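Local coordinates for protein Rik1-associated factor 1 (Schizosaccharomyces pombe, PDB 4O9D) that contributes, with the WD-repeat propeller as one part of the whole protein, to the Clr4 methyltransferase complex that helps establish heterochromatin by methylating histone H3 to H3K9me, at residues Glu377-Ile382 with Gly400-Met405; Gly31-Val36 with Thr395-Gly400; Asn257-Tyr262 with Asn273-Gln278; Val249-Thr254 with Asn282-Ser287; Ala169-Pro174 with Ser221-Val226. All blocks are in the same frame, centred on the assembly; numbering follows the deposited sequence.

Contact 1 of 5, residues Glu377-Ile382 with Gly400-Met405; sequences EMNSAI and GGDVNM
M378 and N379 reach from the inter-blade connection 377-382 to D402 and N404, at the start of the third strand of the last propeller blade. Both segments belong to the fourth WD repeat. This blade is completed by the N-terminal strand 21-26, which pairs with 403-407, the closure by chain ends familiar from WD40 propellers. Beyond CB, the M378 chain meets N404 at every atom. CG lies 3.8 Å from N404 ND2, and SD is only slightly farther from the same nitrogen. CE comes closer still, to 3.5 Å from N404 ND2. The chain bends at SD (chi3 75°), which carries CE alongside the CB of D402 at 3.6 Å. M378 and N404 thus reach toward each other from the two segments. The N404 amide has its polar work on the outer strand side, where OD1 is hydrogen-bonded to ND1 of H25. M378 also packs on V396 and C398 of strand 393-398. The solvent-facing side is polar. N379 ND2 gives a weak hydrogen bond to D402 OD2 (3.3 Å), its amide plane turned 47° from the carboxylate, while D402 OD1 is held by N27. Water 1 adds a second bridge: it accepts from N379 N at 2.8 Å and donates to D402 OD2 at 2.6 Å.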
# COMPACT_ATOMS: atom_id res chain seq x y z
N GLU A 377 21.43 -2.66 0.16
CA GLU A 377 21.57 -1.56 1.10
C GLU A 377 21.37 -0.23 0.36
O GLU A 377 22.07 0.07 -0.63
CB GLU A 377 22.94 -1.56 1.77
CG GLU A 377 23.15 -0.27 2.55
CD GLU A 377 24.36 -0.28 3.45
OE1 GLU A 377 25.13 -1.26 3.41
OE2 GLU A 377 24.53 0.70 4.20
N MET A 378 20.41 0.56 0.83
CA MET A 378 20.15 1.86 0.20
C MET A 378 20.78 2.97 1.05
O MET A 378 21.19 2.72 2.18
CB MET A 378 18.62 2.05 -0.02
CG MET A 378 18.07 1.15 -1.18
SD MET A 378 16.50 1.69 -1.83
CE MET A 378 17.00 3.10 -2.80
N ASN A 379 20.88 4.17 0.50
CA ASN A 379 21.63 5.26 1.12
C ASN A 379 21.00 5.84 2.38
O ASN A 379 21.65 6.56 3.12
CB ASN A 379 21.83 6.40 0.12
CG ASN A 379 22.95 6.12 -0.87
OD1 ASN A 379 23.98 5.56 -0.52
ND2 ASN A 379 22.73 6.50 -2.13
N SER A 380 19.73 5.55 2.61
CA SER A 380 19.04 6.08 3.78
C SER A 380 17.87 5.15 4.17
O SER A 380 17.67 4.11 3.54
CB SER A 380 18.56 7.50 3.47
OG SER A 380 18.04 8.15 4.62
N ALA A 381 17.11 5.51 5.20
CA ALA A 381 15.92 4.74 5.60
C ALA A 381 14.99 4.39 4.42
O ALA A 381 14.70 5.22 3.58
CB ALA A 381 15.13 5.50 6.68
N ILE A 382 14.53 3.14 4.38
CA ILE A 382 13.62 2.67 3.35
C ILE A 382 12.25 3.30 3.51
O ILE A 382 11.72 3.37 4.62
CB ILE A 382 13.47 1.13 3.45
CG1 ILE A 382 14.81 0.44 3.19
CG2 ILE A 382 12.41 0.61 2.49
CD1 ILE A 382 15.38 0.75 1.81
N GLY A 400 14.89 10.63 0.56
CA GLY A 400 15.71 11.48 -0.28
C GLY A 400 15.52 11.24 -1.77
O GLY A 400 16.26 11.78 -2.58
N GLY A 401 14.53 10.41 -2.12
CA GLY A 401 14.14 10.26 -3.51
C GLY A 401 14.73 9.11 -4.30
O GLY A 401 14.34 8.93 -5.46
N ASP A 402 15.64 8.33 -3.73
CA ASP A 402 16.19 7.19 -4.46
C ASP A 402 15.13 6.14 -4.73
O ASP A 402 14.40 5.75 -3.84
CB ASP A 402 17.36 6.53 -3.72
CG ASP A 402 18.69 7.24 -3.98
OD1 ASP A 402 18.78 7.97 -5.00
OD2 ASP A 402 19.64 7.07 -3.19
N VAL A 403 15.09 5.66 -5.96
CA VAL A 403 14.27 4.51 -6.33
C VAL A 403 15.13 3.48 -7.06
O VAL A 403 15.61 3.74 -8.17
CB VAL A 403 13.09 4.93 -7.23
CG1 VAL A 403 12.26 3.71 -7.68
CG2 VAL A 403 12.22 5.90 -6.49
N ASN A 404 15.35 2.32 -6.43
CA ASN A 404 16.07 1.23 -7.07
C ASN A 404 15.14 0.15 -7.61
O ASN A 404 14.28 -0.35 -6.89
CB ASN A 404 17.10 0.60 -6.11
CG ASN A 404 18.24 1.55 -5.79
OD1 ASN A 404 18.36 2.61 -6.38
ND2 ASN A 404 19.09 1.15 -4.85
N MET A 405 15.33 -0.20 -8.88
CA MET A 405 14.58 -1.30 -9.49
C MET A 405 15.48 -2.52 -9.78
O MET A 405 16.52 -2.38 -10.47
CB MET A 405 13.96 -0.87 -10.82
CG MET A 405 12.68 -0.05 -10.72
SD MET A 405 11.48 -0.58 -12.00
CE MET A 405 10.04 0.33 -11.47
O HOH W 1 20.06 4.76 -2.07

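Contact 2 of 5, residues Gly31-Val36 with Thr395-Gly400; sequences GDTVCV and TVCCVG
D32 OD1 accepts the backbone N-H of G400 at 2.8 Å, almost dead straight (175° at the hydrogen). The amide arrives on the syn side of the carboxylate, tilted out of its plane, and the same oxygen lies 3.5 Å from the CA of V399. The D32 carboxyl carbon stands beside its own backbone N (chi1 -71°), which swings the group across to the 399-400 turn. V399 CG1 crosses near both carboxylate oxygens. Replacing the aspartate by alanine is likely to leave the G400 amide without this acceptor and the turn after strand 393-398 freer to shift. One residue on, water 2 bridges the backbones, accepting from T33 N and donating to C398 O, each at 2.9 Å. The two strands belong to different blades: 33-38 is the innermost strand of the first, and 393-398 an inner strand of the last, so this is the seam where the propeller closes on itself. Their portions 33-36 and 395-398 run antiparallel at 162°, but the axes of these stay 7.0 Å apart, so side chains and water fill the gap in place of backbone pairing. With OG1 placed beside the backbone N, T33 turns CG2 onto C397 SG at 3.6 Å. The sulfur also lies 4.2 Å from V36 CG2, and that methyl meets T395 CG2 at 4.0 Å as the two branched side chains cross. The T395 hydroxyl turns to another partner, hydrogen-bonding Y38 OH, while T33 O is hydrogen-bonded to T383 OG1. V403, on strand 403-407, packs against T33, T395 and C397.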
# COMPACT_ATOMS: atom_id res chain seq x y z
N GLY A 31 10.38 14.81 -3.27
CA GLY A 31 9.82 14.06 -2.16
C GLY A 31 10.38 12.64 -2.01
O GLY A 31 11.38 12.27 -2.62
N ASP A 32 9.71 11.86 -1.17
CA ASP A 32 10.06 10.48 -0.97
C ASP A 32 9.06 9.62 -1.72
O ASP A 32 7.87 9.84 -1.62
CB ASP A 32 9.98 10.14 0.52
CG ASP A 32 11.10 10.77 1.33
OD1 ASP A 32 12.16 11.06 0.73
OD2 ASP A 32 10.92 10.97 2.55
N THR A 33 9.54 8.62 -2.45
CA THR A 33 8.63 7.71 -3.11
C THR A 33 7.99 6.79 -2.08
O THR A 33 8.69 6.03 -1.38
CB THR A 33 9.32 6.92 -4.22
OG1 THR A 33 9.90 7.85 -5.15
CG2 THR A 33 8.31 6.02 -4.97
N VAL A 34 6.66 6.87 -2.00
CA VAL A 34 5.88 6.10 -1.05
C VAL A 34 4.76 5.21 -1.65
O VAL A 34 4.05 4.57 -0.90
CB VAL A 34 5.25 7.03 0.00
CG1 VAL A 34 6.36 7.78 0.73
CG2 VAL A 34 4.22 7.99 -0.65
N CYS A 35 4.61 5.18 -2.97
CA CYS A 35 3.86 4.09 -3.62
C CYS A 35 4.42 3.75 -5.00
O CYS A 35 5.02 4.58 -5.67
CB CYS A 35 2.36 4.38 -3.75
SG CYS A 35 1.86 6.06 -3.56
N VAL A 36 4.20 2.50 -5.39
CA VAL A 36 4.66 1.97 -6.65
C VAL A 36 3.59 1.02 -7.13
O VAL A 36 2.99 0.29 -6.32
CB VAL A 36 5.97 1.14 -6.50
CG1 VAL A 36 6.42 0.63 -7.87
CG2 VAL A 36 7.09 1.96 -5.80
N THR A 395 11.07 -3.24 -6.41
CA THR A 395 11.37 -1.83 -6.41
C THR A 395 11.51 -1.42 -4.96
O THR A 395 10.65 -1.74 -4.14
CB THR A 395 10.21 -1.00 -7.11
OG1 THR A 395 10.05 -1.42 -8.47
CG2 THR A 395 10.56 0.46 -7.12
N VAL A 396 12.61 -0.74 -4.63
CA VAL A 396 12.87 -0.32 -3.27
C VAL A 396 13.23 1.16 -3.25
O VAL A 396 14.00 1.61 -4.09
CB VAL A 396 14.03 -1.17 -2.68
CG1 VAL A 396 14.35 -0.76 -1.25
CG2 VAL A 396 13.66 -2.65 -2.75
N CYS A 397 12.66 1.92 -2.32
CA CYS A 397 12.85 3.38 -2.26
C CYS A 397 13.35 3.81 -0.89
O CYS A 397 13.06 3.15 0.12
CB CYS A 397 11.54 4.10 -2.53
SG CYS A 397 10.51 3.41 -3.84
N CYS A 398 14.05 4.94 -0.81
CA CYS A 398 14.55 5.41 0.48
C CYS A 398 14.38 6.91 0.64
O CYS A 398 14.05 7.60 -0.31
CB CYS A 398 16.01 5.00 0.70
SG CYS A 398 17.23 5.80 -0.40
N VAL A 399 14.57 7.39 1.86
CA VAL A 399 14.45 8.81 2.12
C VAL A 399 15.40 9.58 1.21
O VAL A 399 16.56 9.23 1.09
CB VAL A 399 14.79 9.12 3.58
CG1 VAL A 399 14.85 10.63 3.79
CG2 VAL A 399 13.74 8.48 4.50
N GLY A 400 14.89 10.63 0.56
CA GLY A 400 15.71 11.48 -0.28
C GLY A 400 15.52 11.24 -1.77
O GLY A 400 16.26 11.78 -2.58
O HOH W 2 12.24 7.71 -2.62

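Contact 3 of 5, residues Asn257-Tyr262 with Asn273-Gln278; sequences NGRVYY and NFTTTQ
R259 and N273 run alongside each other with their ends in the same direction, their guanidinium and amide planes 34° apart, with T275 next to R259 on the same face. Y261, also on that face, crosses N273 obliquely, ring and amide planes 57° apart. The guanidinium is set by its edge: R259 NE donates to Y261 OH at 3.0 Å, exactly in its own plane, and the phenol oxygen is further hydrogen-bonded to E234 OE1. At another edge position water 3, also in plane, accepts from R259 NH1 and donates to N273 OD1, each at 2.9 Å. A bend at chi3 (71°) turns the arginine head along the strand toward Y261. A leucine in place of this arginine would probably leave the Y261 hydroxyl without its donor and break the water link to N273. Beneath these groups runs the outer beta hairpin of a propeller blade, strands 258-264 and 269-276, antiparallel, the axes of 258-262 and 273-276 coming within 4.7 Å. V260 and F274 form a hydrogen-bonded pair: V260 N to F274 O is 3.0 Å, F274 N to V260 O 2.8 Å. G258 and T276 make the next such pair. On the face of V260, F274 and T276, the F274 ring sets its edge against V260 O, CD1 being 3.4 Å away, and meets W305 of the following blade. At the strand end, T276 OG1 accepts from Q278 N at 3.1 Å, an ST turn.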
# COMPACT_ATOMS: atom_id res chain seq x y z
N ASN A 257 -0.36 -1.26 23.62
CA ASN A 257 0.35 -1.99 22.63
C ASN A 257 -0.43 -2.16 21.33
O ASN A 257 -1.50 -1.74 21.22
CB ASN A 257 0.71 -3.35 23.20
CG ASN A 257 -0.52 -4.19 23.50
OD1 ASN A 257 -1.29 -3.87 24.38
ND2 ASN A 257 -0.68 -5.28 22.77
N GLY A 258 0.17 -2.75 20.35
CA GLY A 258 -0.49 -3.02 19.10
C GLY A 258 -1.19 -4.35 19.07
O GLY A 258 -0.88 -5.21 19.81
N ARG A 259 -2.14 -4.49 18.18
CA ARG A 259 -2.84 -5.75 17.97
C ARG A 259 -2.95 -6.14 16.50
O ARG A 259 -3.02 -5.28 15.62
CB ARG A 259 -4.23 -5.68 18.64
CG ARG A 259 -4.14 -5.95 20.17
CD ARG A 259 -5.44 -5.73 20.90
NE ARG A 259 -6.46 -6.74 20.61
CZ ARG A 259 -6.54 -7.91 21.22
NH1 ARG A 259 -5.62 -8.24 22.13
NH2 ARG A 259 -7.51 -8.76 20.92
N VAL A 260 -3.00 -7.44 16.24
CA VAL A 260 -3.28 -7.95 14.90
C VAL A 260 -4.42 -8.94 14.96
O VAL A 260 -4.45 -9.88 15.79
CB VAL A 260 -2.06 -8.69 14.27
CG1 VAL A 260 -2.39 -9.05 12.82
CG2 VAL A 260 -0.79 -7.85 14.36
N TYR A 261 -5.38 -8.74 14.05
CA TYR A 261 -6.52 -9.64 13.93
C TYR A 261 -6.46 -10.46 12.67
O TYR A 261 -6.01 -9.97 11.63
CB TYR A 261 -7.82 -8.83 13.92
CG TYR A 261 -7.95 -7.96 15.14
CD1 TYR A 261 -8.53 -8.45 16.29
CD2 TYR A 261 -7.50 -6.65 15.13
CE1 TYR A 261 -8.66 -7.66 17.42
CE2 TYR A 261 -7.61 -5.84 16.24
CZ TYR A 261 -8.20 -6.35 17.39
OH TYR A 261 -8.30 -5.58 18.52
N TYR A 262 -6.94 -11.70 12.77
CA TYR A 262 -7.09 -12.58 11.62
C TYR A 262 -8.59 -12.75 11.41
O TYR A 262 -9.31 -13.12 12.34
CB TYR A 262 -6.42 -13.97 11.80
CG TYR A 262 -6.73 -14.84 10.60
CD1 TYR A 262 -6.03 -14.69 9.41
CD2 TYR A 262 -7.82 -15.73 10.61
CE1 TYR A 262 -6.35 -15.43 8.28
CE2 TYR A 262 -8.15 -16.48 9.48
CZ TYR A 262 -7.41 -16.33 8.32
OH TYR A 262 -7.72 -17.06 7.19
N ASN A 273 -6.57 -13.48 17.27
CA ASN A 273 -5.95 -12.20 17.53
C ASN A 273 -4.59 -12.40 18.19
O ASN A 273 -4.35 -13.40 18.88
CB ASN A 273 -6.83 -11.38 18.42
CG ASN A 273 -6.98 -12.00 19.77
OD1 ASN A 273 -6.09 -11.89 20.62
ND2 ASN A 273 -8.10 -12.68 19.98
N PHE A 274 -3.70 -11.43 18.00
CA PHE A 274 -2.36 -11.48 18.55
C PHE A 274 -2.11 -10.11 19.17
O PHE A 274 -2.65 -9.08 18.71
CB PHE A 274 -1.34 -11.71 17.44
CG PHE A 274 -1.67 -12.86 16.55
CD1 PHE A 274 -2.59 -12.71 15.51
CD2 PHE A 274 -1.09 -14.11 16.75
CE1 PHE A 274 -2.92 -13.77 14.70
CE2 PHE A 274 -1.40 -15.18 15.95
CZ PHE A 274 -2.32 -15.02 14.91
N THR A 275 -1.28 -10.08 20.20
CA THR A 275 -0.90 -8.84 20.81
C THR A 275 0.62 -8.71 20.74
O THR A 275 1.36 -9.69 20.80
CB THR A 275 -1.38 -8.77 22.25
OG1 THR A 275 -0.70 -9.76 23.02
CG2 THR A 275 -2.85 -9.03 22.31
N THR A 276 1.06 -7.47 20.59
CA THR A 276 2.48 -7.19 20.46
C THR A 276 2.79 -6.00 21.31
O THR A 276 1.92 -5.13 21.51
CB THR A 276 2.83 -6.78 19.02
OG1 THR A 276 4.21 -6.40 18.95
CG2 THR A 276 2.00 -5.60 18.61
N THR A 277 4.04 -5.91 21.74
CA THR A 277 4.51 -4.75 22.49
C THR A 277 4.80 -3.52 21.61
O THR A 277 4.99 -2.41 22.12
CB THR A 277 5.78 -5.09 23.27
OG1 THR A 277 6.70 -5.74 22.39
CG2 THR A 277 5.45 -6.01 24.41
N GLN A 278 4.83 -3.71 20.29
CA GLN A 278 5.04 -2.58 19.37
C GLN A 278 3.98 -1.51 19.56
O GLN A 278 2.79 -1.80 19.53
CB GLN A 278 5.01 -3.07 17.93
CG GLN A 278 6.12 -4.04 17.63
CD GLN A 278 5.91 -4.78 16.35
OE1 GLN A 278 4.95 -5.54 16.22
NE2 GLN A 278 6.80 -4.57 15.39
O HOH W 3 -5.95 -10.89 23.38

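Contact 4 of 5, residues Val249-Thr254 with Asn282-Ser287; sequences VASSNT and NHATIS
V249 CG1 and I286 CG1 are pressed to 3.5 Å, tighter than ordinary carbon packing, in a contact made almost wholly of hydrocarbon. The two side chains cross at a slant, with I286 CD1 reaching back to 3.9 Å from the backbone N of V249. With CG1 beside the valine's backbone N (chi1 -74°), the other methyl, CG2, falls between that N and the carbonyl carbon and is aimed at the opposite backbone: V249 CG2 lies 3.8 Å from T285 C and 4.0 Å from A284 CB. The alanine methyl is thus shared, since S251 CB touches it from the next inward-facing position at 3.8 Å. These strands come from adjacent blades of the WD propeller. Strand 247-253 is the second of its blade and 281-286 the innermost of the next; portions 249-253 and 282-286 run antiparallel at 154°, with axes 6.6 Å apart, too wide for backbone pairing. The small A284 and S251 meet where their CA atoms are 6.0 Å apart, with V249 and I286 next to them, both covered by Y262 of the hairpin strand; the strands diverge toward N253 and N282. The polar groups turn elsewhere: S251 OG bonds T237 OG1, and T285 OG1 is hydrogen-bonded to T294 OG1 and to W344 NE1. N282 and H283 form a classic beta bulge opposite S296, and the N253 amide fastens the connection before it, OD1 to I281 N and ND2 to D280 OD1.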
# COMPACT_ATOMS: atom_id res chain seq x y z
N VAL A 249 -5.70 -10.19 7.44
CA VAL A 249 -5.32 -9.67 8.74
C VAL A 249 -5.50 -8.16 8.71
O VAL A 249 -5.36 -7.54 7.66
CB VAL A 249 -3.86 -9.97 9.14
CG1 VAL A 249 -3.69 -11.48 9.55
CG2 VAL A 249 -2.86 -9.56 8.03
N ALA A 250 -5.80 -7.61 9.88
CA ALA A 250 -5.86 -6.17 10.09
C ALA A 250 -5.10 -5.84 11.35
O ALA A 250 -5.29 -6.50 12.36
CB ALA A 250 -7.27 -5.73 10.24
N SER A 251 -4.27 -4.81 11.31
CA SER A 251 -3.53 -4.43 12.50
C SER A 251 -4.03 -3.09 13.02
O SER A 251 -4.47 -2.24 12.26
CB SER A 251 -2.02 -4.35 12.22
OG SER A 251 -1.72 -3.32 11.25
N SER A 252 -3.96 -2.89 14.34
CA SER A 252 -4.29 -1.60 14.91
C SER A 252 -3.29 -1.18 15.99
O SER A 252 -2.59 -2.02 16.56
CB SER A 252 -5.70 -1.66 15.52
OG SER A 252 -5.69 -2.59 16.62
N ASN A 253 -3.25 0.13 16.26
CA ASN A 253 -2.58 0.68 17.44
C ASN A 253 -3.66 0.97 18.49
O ASN A 253 -4.77 1.39 18.13
CB ASN A 253 -1.83 1.98 17.08
CG ASN A 253 -0.68 1.76 16.07
OD1 ASN A 253 -0.18 0.65 15.92
ND2 ASN A 253 -0.28 2.82 15.39
N THR A 254 -3.34 0.75 19.77
CA THR A 254 -4.31 0.90 20.87
C THR A 254 -3.77 1.91 21.86
O THR A 254 -2.73 2.53 21.62
CB THR A 254 -4.57 -0.46 21.57
OG1 THR A 254 -3.49 -0.77 22.46
CG2 THR A 254 -4.72 -1.59 20.56
N ASN A 282 3.19 -0.65 11.44
CA ASN A 282 3.12 -0.14 10.07
C ASN A 282 2.48 -1.15 9.11
O ASN A 282 1.71 -0.76 8.23
CB ASN A 282 4.52 0.19 9.51
CG ASN A 282 5.16 1.42 10.15
OD1 ASN A 282 4.49 2.26 10.75
ND2 ASN A 282 6.46 1.53 10.02
N HIS A 283 2.81 -2.44 9.26
CA HIS A 283 2.36 -3.45 8.29
C HIS A 283 2.15 -4.81 8.96
O HIS A 283 3.02 -5.29 9.70
CB HIS A 283 3.41 -3.65 7.17
CG HIS A 283 3.69 -2.42 6.37
ND1 HIS A 283 2.80 -1.92 5.45
CD2 HIS A 283 4.75 -1.58 6.36
CE1 HIS A 283 3.29 -0.81 4.92
NE2 HIS A 283 4.48 -0.59 5.44
N ALA A 284 1.00 -5.42 8.68
CA ALA A 284 0.76 -6.82 9.07
C ALA A 284 0.61 -7.67 7.81
O ALA A 284 0.07 -7.18 6.80
CB ALA A 284 -0.50 -6.91 9.91
N THR A 285 1.07 -8.92 7.85
CA THR A 285 0.84 -9.82 6.71
C THR A 285 0.43 -11.22 7.16
O THR A 285 0.40 -11.54 8.35
CB THR A 285 2.09 -9.98 5.76
OG1 THR A 285 3.06 -10.84 6.38
CG2 THR A 285 2.71 -8.62 5.45
N ILE A 286 0.07 -12.04 6.18
CA ILE A 286 -0.06 -13.48 6.39
C ILE A 286 0.89 -14.13 5.41
O ILE A 286 0.95 -13.71 4.26
CB ILE A 286 -1.46 -14.00 6.01
CG1 ILE A 286 -2.56 -13.30 6.81
CG2 ILE A 286 -1.51 -15.50 6.22
CD1 ILE A 286 -3.95 -13.45 6.17
N SER A 287 1.57 -15.20 5.82
CA SER A 287 2.44 -15.93 4.91
C SER A 287 1.68 -16.52 3.73
O SER A 287 0.47 -16.72 3.80
CB SER A 287 3.22 -17.06 5.63
OG SER A 287 2.33 -18.07 6.11

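Contact 5 of 5, residues Ala169-Pro174 with Ser221-Val226; sequences ANLIYP and STASFV. With EDO (1,2-ethanediol), chain F.
L171 faces A223 and Y173 faces F225, with CA atoms 6.0 and 6.5 Å apart, across a gap between two neighbouring propeller blades: strand 165-171 is the outermost of one, 224-228 the outermost of the next. Water 4 spans the gap, donating to N170 O and A223 O and accepting from I172 N at 2.9 Å, so three backbone groups share it. A223 has the left-handed backbone conformation of a tight turn, and its CB points at the partner segment, 3.9 Å from both A169 CB and L171 CD2. Y173 and F225 form an offset stack with centroids 4.4 Å apart and planes inclined by 29°. F225 CE1 lies over the centre of one face of the Y173 ring, 3.5 Å from Y173 CD1, and F225 CZ reaches Y173 CE1. With chi1 at 176° the ring of Y173 extends away from its backbone N into the neighbouring blade, where it also touches C214, A216 and F218, while the residue holds the N-cap position before helix 174-178. On the outer side, N170 OD1 accepts from O2 of a 1,2-ethanediol, likely a crystallisation additive. Across these two segments the seam between the outer strands is thus held by dispersion, from the aromatic stack and the methyl packing, and by one bridging water rather than by direct polar bonds.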
# COMPACT_ATOMS: atom_id res chain seq x y z
N ALA A 169 -20.78 6.08 -5.57
CA ALA A 169 -21.62 5.66 -4.44
C ALA A 169 -20.87 5.92 -3.15
O ALA A 169 -19.66 5.65 -3.05
CB ALA A 169 -21.97 4.16 -4.56
N ASN A 170 -21.59 6.41 -2.14
CA ASN A 170 -20.99 6.74 -0.86
C ASN A 170 -21.11 5.54 0.06
O ASN A 170 -22.16 4.87 0.09
CB ASN A 170 -21.70 7.93 -0.21
CG ASN A 170 -21.50 9.23 -0.96
OD1 ASN A 170 -20.58 9.38 -1.76
ND2 ASN A 170 -22.37 10.19 -0.70
N LEU A 171 -20.02 5.24 0.78
CA LEU A 171 -20.02 4.21 1.80
C LEU A 171 -19.92 4.91 3.16
O LEU A 171 -18.86 5.43 3.55
CB LEU A 171 -18.83 3.23 1.62
CG LEU A 171 -18.70 2.50 0.27
CD1 LEU A 171 -17.34 1.73 0.20
CD2 LEU A 171 -19.86 1.58 0.02
N ILE A 172 -21.04 4.87 3.88
CA ILE A 172 -21.26 5.74 5.03
C ILE A 172 -21.49 4.88 6.26
O ILE A 172 -22.34 4.00 6.24
CB ILE A 172 -22.51 6.66 4.76
CG1 ILE A 172 -22.26 7.59 3.57
CG2 ILE A 172 -22.88 7.50 5.98
CD1 ILE A 172 -23.49 8.40 3.17
N TYR A 173 -20.69 5.09 7.30
CA TYR A 173 -20.91 4.39 8.57
C TYR A 173 -21.15 5.51 9.57
O TYR A 173 -20.20 6.12 10.06
CB TYR A 173 -19.69 3.53 8.92
CG TYR A 173 -19.73 2.81 10.26
CD1 TYR A 173 -20.88 2.76 11.03
CD2 TYR A 173 -18.57 2.19 10.76
CE1 TYR A 173 -20.90 2.10 12.26
CE2 TYR A 173 -18.57 1.53 11.98
CZ TYR A 173 -19.73 1.48 12.72
OH TYR A 173 -19.73 0.83 13.93
N PRO A 174 -22.43 5.84 9.81
CA PRO A 174 -22.78 7.05 10.57
C PRO A 174 -22.12 7.15 11.94
O PRO A 174 -21.69 8.23 12.30
CB PRO A 174 -24.30 6.95 10.72
CG PRO A 174 -24.76 6.09 9.59
CD PRO A 174 -23.63 5.10 9.37
N SER A 221 -22.40 -4.20 -4.13
CA SER A 221 -23.44 -3.97 -5.15
C SER A 221 -24.56 -3.05 -4.64
O SER A 221 -25.15 -2.30 -5.42
CB SER A 221 -23.98 -5.29 -5.71
OG SER A 221 -24.39 -6.16 -4.68
N THR A 222 -24.85 -3.07 -3.34
CA THR A 222 -25.81 -2.12 -2.77
C THR A 222 -25.13 -0.91 -2.13
O THR A 222 -25.80 0.06 -1.77
CB THR A 222 -26.75 -2.77 -1.73
OG1 THR A 222 -25.98 -3.30 -0.63
CG2 THR A 222 -27.57 -3.89 -2.38
N ALA A 223 -23.81 -0.96 -1.97
CA ALA A 223 -23.11 0.11 -1.28
C ALA A 223 -23.65 0.37 0.13
O ALA A 223 -23.66 1.51 0.59
CB ALA A 223 -23.19 1.39 -2.09
N SER A 224 -24.12 -0.67 0.81
CA SER A 224 -24.71 -0.47 2.13
C SER A 224 -23.83 -1.03 3.25
O SER A 224 -23.07 -1.98 3.06
CB SER A 224 -26.10 -1.11 2.18
OG SER A 224 -26.00 -2.48 1.81
N PHE A 225 -23.94 -0.41 4.42
CA PHE A 225 -23.26 -0.91 5.62
C PHE A 225 -23.76 -2.30 5.98
O PHE A 225 -24.97 -2.55 5.95
CB PHE A 225 -23.54 0.05 6.77
CG PHE A 225 -22.90 -0.33 8.07
CD1 PHE A 225 -21.56 -0.07 8.30
CD2 PHE A 225 -23.65 -0.92 9.07
CE1 PHE A 225 -20.96 -0.41 9.50
CE2 PHE A 225 -23.05 -1.27 10.29
CZ PHE A 225 -21.72 -1.00 10.50
N VAL A 226 -22.85 -3.20 6.34
CA VAL A 226 -23.23 -4.55 6.74
C VAL A 226 -22.97 -4.80 8.23
O VAL A 226 -23.87 -5.26 8.93
CB VAL A 226 -22.53 -5.60 5.86
CG1 VAL A 226 -22.66 -7.00 6.45
CG2 VAL A 226 -23.08 -5.53 4.42
C1 EDO F . -23.03 11.07 -5.19
O1 EDO F . -22.67 12.06 -4.22
C2 EDO F . -22.29 9.79 -4.81
O2 EDO F . -20.95 10.14 -4.42
O HOH W 4 -23.29 3.58 2.69

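How the contacts relate
The five contacts fall into two close pairs and one outlier. Contacts 1 and 2 share G400 and lie 7 Å apart by centres: strands 393-398 and 403-407 are neighbours in the last blade, with a probable hydrogen bond between N404 N and V396 O. Contacts 3 and 4, 8 Å apart by centres, share a blade in the same way, Y261 N probably bonding A250 O; the hairpin of contact 3 lies farther out, and strand 247-253 of contact 4 meets the next blade. Contact 5 lies at the far side, its centre 34 Å from that of contact 2, across the propeller. Contacts 3, 4 and 5 all lie within the chain loop that contact 2 closes.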